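Local coordinates for probable transcriptional regulator (Rhodococcus jostii, PDB 3ON2), which probably binds regulatory DNA and controls transcription as a member of the TetR family, although its own function has not been established, at residues A82-A86 and R87-A91; A179-D182 and E183-A187. All blocks are in the same frame, centred on the assembly; numbering follows the deposited sequence.

Contact 1: residues A82-A86 and R87-A91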
loop_
_atom_site.group_PDB
_atom_site.type_symbol
_atom_site.label_atom_id
_atom_site.label_comp_id
_atom_site.label_asym_id
_atom_site.label_seq_id
_atom_site.Cartn_x
_atom_site.Cartn_y
_atom_site.Cartn_z
ATOM N N ALA A 82 13.228 -4.340 11.929
ATOM C CA ALA A 82 14.197 -5.327 11.485
ATOM C C ALA A 82 15.616 -4.894 11.815
ATOM O O ALA A 82 15.902 -3.706 12.031
ATOM C CB ALA A 82 14.053 -5.560 9.969
ATOM N N GLU A 83 16.500 -5.877 11.842
ATOM C CA GLU A 83 17.934 -5.624 11.912
ATOM C C GLU A 83 18.398 -4.631 10.847
ATOM O O GLU A 83 17.768 -4.484 9.795
ATOM C CB GLU A 83 18.681 -6.943 11.798
ATOM C CG GLU A 83 18.670 -7.719 13.113
ATOM C CD GLU A 83 19.005 -9.184 12.955
ATOM O OE1 GLU A 83 19.150 -9.647 11.807
ATOM O OE2 GLU A 83 19.122 -9.877 13.986
ATOM N N SER A 84 19.485 -3.928 11.171
ATOM C CA SER A 84 20.105 -2.929 10.299
ATOM C C SER A 84 21.119 -3.588 9.397
ATOM O O SER A 84 22.319 -3.269 9.466
ATOM C CB SER A 84 20.858 -1.875 11.116
ATOM O OG SER A 84 19.960 -1.095 11.874
ATOM N N HIS A 85 20.666 -4.530 8.586
ATOM C CA HIS A 85 21.469 -5.031 7.496
ATOM C C HIS A 85 20.530 -5.329 6.326
ATOM O O HIS A 85 19.356 -5.622 6.537
ATOM C CB HIS A 85 22.378 -6.207 7.921
ATOM C CG HIS A 85 21.652 -7.467 8.270
ATOM N ND1 HIS A 85 21.369 -8.446 7.341
ATOM C CD2 HIS A 85 21.206 -7.942 9.458
ATOM C CE1 HIS A 85 20.747 -9.454 7.931
ATOM N NE2 HIS A 85 20.635 -9.172 9.218
ATOM N N ALA A 86 21.054 -5.198 5.107
ATOM C CA ALA A 86 20.238 -5.231 3.891
ATOM C C ALA A 86 19.390 -6.491 3.752
ATOM O O ALA A 86 18.201 -6.396 3.426
ATOM C CB ALA A 86 21.094 -5.000 2.632
ATOM N N ARG A 87 19.972 -7.663 4.001
ATOM C CA ARG A 87 19.213 -8.903 3.809
ATOM C C ARG A 87 17.954 -8.930 4.673
ATOM O O ARG A 87 16.884 -9.323 4.199
ATOM C CB ARG A 87 20.062 -10.167 4.026
ATOM C CG ARG A 87 19.248 -11.397 3.785
ATOM C CD ARG A 87 20.010 -12.689 3.739
ATOM N NE ARG A 87 19.163 -13.702 3.103
ATOM C CZ ARG A 87 19.562 -14.939 2.792
ATOM N NH1 ARG A 87 20.815 -15.320 3.052
ATOM N NH2 ARG A 87 18.712 -15.790 2.213
ATOM N N ALA A 88 18.084 -8.484 5.924
ATOM C CA ALA A 88 16.943 -8.367 6.866
ATOM C C ALA A 88 15.901 -7.337 6.426
ATOM O O ALA A 88 14.700 -7.574 6.553
ATOM C CB ALA A 88 17.427 -8.048 8.260
ATOM N N ARG A 89 16.370 -6.203 5.913
ATOM C CA ARG A 89 15.467 -5.155 5.458
ATOM C C ARG A 89 14.678 -5.589 4.241
ATOM O O ARG A 89 13.499 -5.277 4.138
ATOM C CB ARG A 89 16.237 -3.888 5.097
ATOM C CG ARG A 89 16.780 -3.193 6.296
ATOM C CD ARG A 89 17.556 -1.954 5.905
ATOM N NE ARG A 89 17.872 -1.221 7.116
ATOM C CZ ARG A 89 18.157 0.075 7.174
ATOM N NH1 ARG A 89 18.181 0.832 6.076
ATOM N NH2 ARG A 89 18.425 0.603 8.348
ATOM N N PHE A 90 15.345 -6.254 3.295
ATOM C CA PHE A 90 14.671 -6.750 2.081
ATOM C C PHE A 90 13.586 -7.728 2.472
ATOM O O PHE A 90 12.466 -7.628 1.994
ATOM C CB PHE A 90 15.654 -7.459 1.139
ATOM C CG PHE A 90 16.511 -6.533 0.292
ATOM C CD1 PHE A 90 16.983 -5.314 0.780
ATOM C CD2 PHE A 90 16.907 -6.934 -0.979
ATOM C CE1 PHE A 90 17.811 -4.508 0.005
ATOM C CE2 PHE A 90 17.734 -6.124 -1.767
ATOM C CZ PHE A 90 18.176 -4.905 -1.278
ATOM N N ALA A 91 13.929 -8.674 3.345
ATOM C CA ALA A 91 12.963 -9.634 3.867
ATOM C C ALA A 91 11.795 -8.959 4.603
ATOM O O ALA A 91 10.630 -9.322 4.397
ATOM C CB ALA A 91 13.654 -10.683 4.767
HETATM O O HOH W 1 16.757 -1.883 9.386
HETATM O O HOH W 2 23.020 -8.133 4.672
#

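Contact 2: residues A179-D182 and E183-A187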
loop_
_atom_site.group_PDB
_atom_site.type_symbol
_atom_site.label_atom_id
_atom_site.label_comp_id
_atom_site.label_asym_id
_atom_site.label_seq_id
_atom_site.Cartn_x
_atom_site.Cartn_y
_atom_site.Cartn_z
ATOM N N ALA A 179 0.045 -23.679 -0.644
ATOM C CA ALA A 179 1.356 -23.244 -0.140
ATOM C C ALA A 179 1.124 -22.025 0.757
ATOM O O ALA A 179 0.464 -21.068 0.331
ATOM C CB ALA A 179 2.310 -22.913 -1.272
ATOM N N PRO A 180 1.603 -22.083 2.016
ATOM C CA PRO A 180 1.311 -20.998 2.933
ATOM C C PRO A 180 1.958 -19.710 2.388
ATOM O O PRO A 180 3.115 -19.723 1.964
ATOM C CB PRO A 180 1.972 -21.454 4.238
ATOM C CG PRO A 180 2.089 -22.953 4.120
ATOM C CD PRO A 180 2.366 -23.173 2.661
ATOM N N VAL A 181 1.210 -18.622 2.333
ATOM C CA VAL A 181 1.772 -17.393 1.753
ATOM C C VAL A 181 3.133 -17.012 2.376
ATOM O O VAL A 181 4.054 -16.615 1.660
ATOM C CB VAL A 181 0.758 -16.209 1.741
ATOM C CG1 VAL A 181 0.296 -15.836 3.117
ATOM C CG2 VAL A 181 1.377 -14.985 1.060
ATOM N N ASP A 182 3.252 -17.139 3.694
ATOM C CA ASP A 182 4.486 -16.775 4.403
ATOM C C ASP A 182 5.702 -17.551 3.852
ATOM O O ASP A 182 6.793 -16.982 3.695
ATOM C CB ASP A 182 4.302 -16.993 5.925
ATOM C CG ASP A 182 5.476 -16.462 6.768
ATOM O OD1 ASP A 182 5.728 -15.227 6.775
ATOM O OD2 ASP A 182 6.121 -17.285 7.464
ATOM N N GLU A 183 5.505 -18.836 3.539
ATOM C CA GLU A 183 6.569 -19.683 2.974
ATOM C C GLU A 183 6.941 -19.280 1.549
ATOM O O GLU A 183 8.094 -19.380 1.161
ATOM C CB GLU A 183 6.166 -21.160 3.004
ATOM C CG GLU A 183 6.049 -21.755 4.443
ATOM C CD GLU A 183 5.820 -23.264 4.456
ATOM O OE1 GLU A 183 5.958 -23.918 3.400
ATOM O OE2 GLU A 183 5.507 -23.801 5.541
ATOM N N VAL A 184 5.964 -18.831 0.773
ATOM C CA VAL A 184 6.207 -18.429 -0.622
ATOM C C VAL A 184 6.940 -17.082 -0.638
ATOM O O VAL A 184 7.894 -16.905 -1.395
ATOM C CB VAL A 184 4.871 -18.349 -1.427
ATOM C CG1 VAL A 184 5.089 -17.859 -2.873
ATOM C CG2 VAL A 184 4.223 -19.693 -1.465
ATOM N N VAL A 185 6.503 -16.144 0.198
ATOM C CA VAL A 185 7.229 -14.866 0.365
ATOM C C VAL A 185 8.713 -15.101 0.718
ATOM O O VAL A 185 9.618 -14.533 0.091
ATOM C CB VAL A 185 6.539 -13.942 1.425
ATOM C CG1 VAL A 185 7.403 -12.698 1.751
ATOM C CG2 VAL A 185 5.160 -13.517 0.950
ATOM N N THR A 186 8.953 -15.970 1.696
ATOM C CA THR A 186 10.329 -16.271 2.153
ATOM C C THR A 186 11.163 -16.903 1.062
ATOM O O THR A 186 12.304 -16.486 0.850
ATOM C CB THR A 186 10.338 -17.166 3.420
ATOM O OG1 THR A 186 9.661 -16.461 4.460
ATOM C CG2 THR A 186 11.759 -17.416 3.900
ATOM N N ALA A 187 10.580 -17.857 0.320
ATOM C CA ALA A 187 11.330 -18.490 -0.763
ATOM C C ALA A 187 11.669 -17.443 -1.831
ATOM O O ALA A 187 12.801 -17.394 -2.330
ATOM C CB ALA A 187 10.545 -19.650 -1.370
#

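Contact 1: residues A82-A86 and R87-A91
The His-85 ring lies over the methyl group of Ala-88 in a CH-pi contact, with Ala-88 CB 3.7 Å from the ring centroid. Placing CG between its own backbone N and carbonyl carbon (chi1 68°) folds the imidazole of His-85 back over the first turn of helix 86-103, for which this residue is the N-cap. Both ring nitrogens have polar partners. His-85 NE2 gives a hydrogen bond to Glu-83 OE1 at 3.0 Å, in the imidazole plane, but on the anti side of the carboxylate and 29° out of its plane, while ND1 shares a water with the first-turn amide of Arg-87. A second water links the loop to the helix, accepting from Arg-89 NE and lying 2.8 Å from Glu-83 O, to which it can donate. The guanidinium of Arg-89 finds its charge partner in Glu-141, and that of Arg-87 in Asp-190. Backbone bonds start the helix: Arg-89 N to His-85 O at 3.1 Å, and Phe-90 N to Ala-86 O at 2.9 Å. Apolar packing occupies another side, where Ala-86 CB sits 4.2 Å from Phe-90 CE1. The Phe-90 ring also packs edge-to-face with Trp-193 and touches Ile-138 and Ala-142. A serine in place of Phe-90 would probably leave Trp-193 without its aromatic partner and open a gap beside Ala-86. The turn between helices 56-81 and 86-103 thus has a polar, water-linked side and a hydrophobic one, and the carboxylate of Glu-83 would be expected to favour a protonated, positively charged His-85.

Contact 2: residues A179-D182 and E183-A187
Glu-183 reaches back across the ring of Pro-180, its chain running obliquely over the pyrrolidine. The carboxylate end does the touching: Glu-183 CD is 3.8 Å from Pro-180 CG, and OE1 of the same glutamate is 3.7 Å from Pro-180 CD. With CG of Glu-183 anti to its carbonyl carbon (chi1 -67°) and the chain extended beyond, the acid is carried toward the start of the helix. On another side Val-184 turns one branch back to the preceding loop, bringing its CG2 to 3.8 Å from Ala-179 CB. Pro-180 is the N-cap residue of helix 181-196, the last helix of the TetR-like C-terminal region. Its carbonyl oxygen accepts from Val-184 N at 3.2 Å and, weakly, from Glu-183 N. Val-181 and Val-185, one turn apart, lie side by side and point the same way, their CG2 methyls 4.1 Å from each other. Both valines pack against Ile-167 of helix 153-172 and Val-98 of helix 86-103, and Val-185 also meets Phe-164. In the backbone between them, Val-185 N donates to Val-181 O at 2.9 Å. Farther round the helix, Thr-186 N donates to Asp-182 O at 3.1 Å, and the threonine hydroxyl OG1 lies 3.0 Å from Asp-182 O.

Contacts 1 and 2 each form at the start of a helix, that of 86-103 and that of 181-196, and their centres are 18 Å apart. Their nearest atoms come within about 5 Å without touching. The two helices nevertheless meet directly: Arg-87 of contact 1 forms a salt bridge with Asp-190, farther along the helix that contact 2 begins, while Val-185 of contact 2 packs on Ala-94 and Val-98, beyond the first turns in contact 1. A bound polyether, probably from the crystallisation liquor, lies about 4 Å from the side chain of Phe-90. Its pocket residues lie between 68 and 164, a span that excludes contact 2.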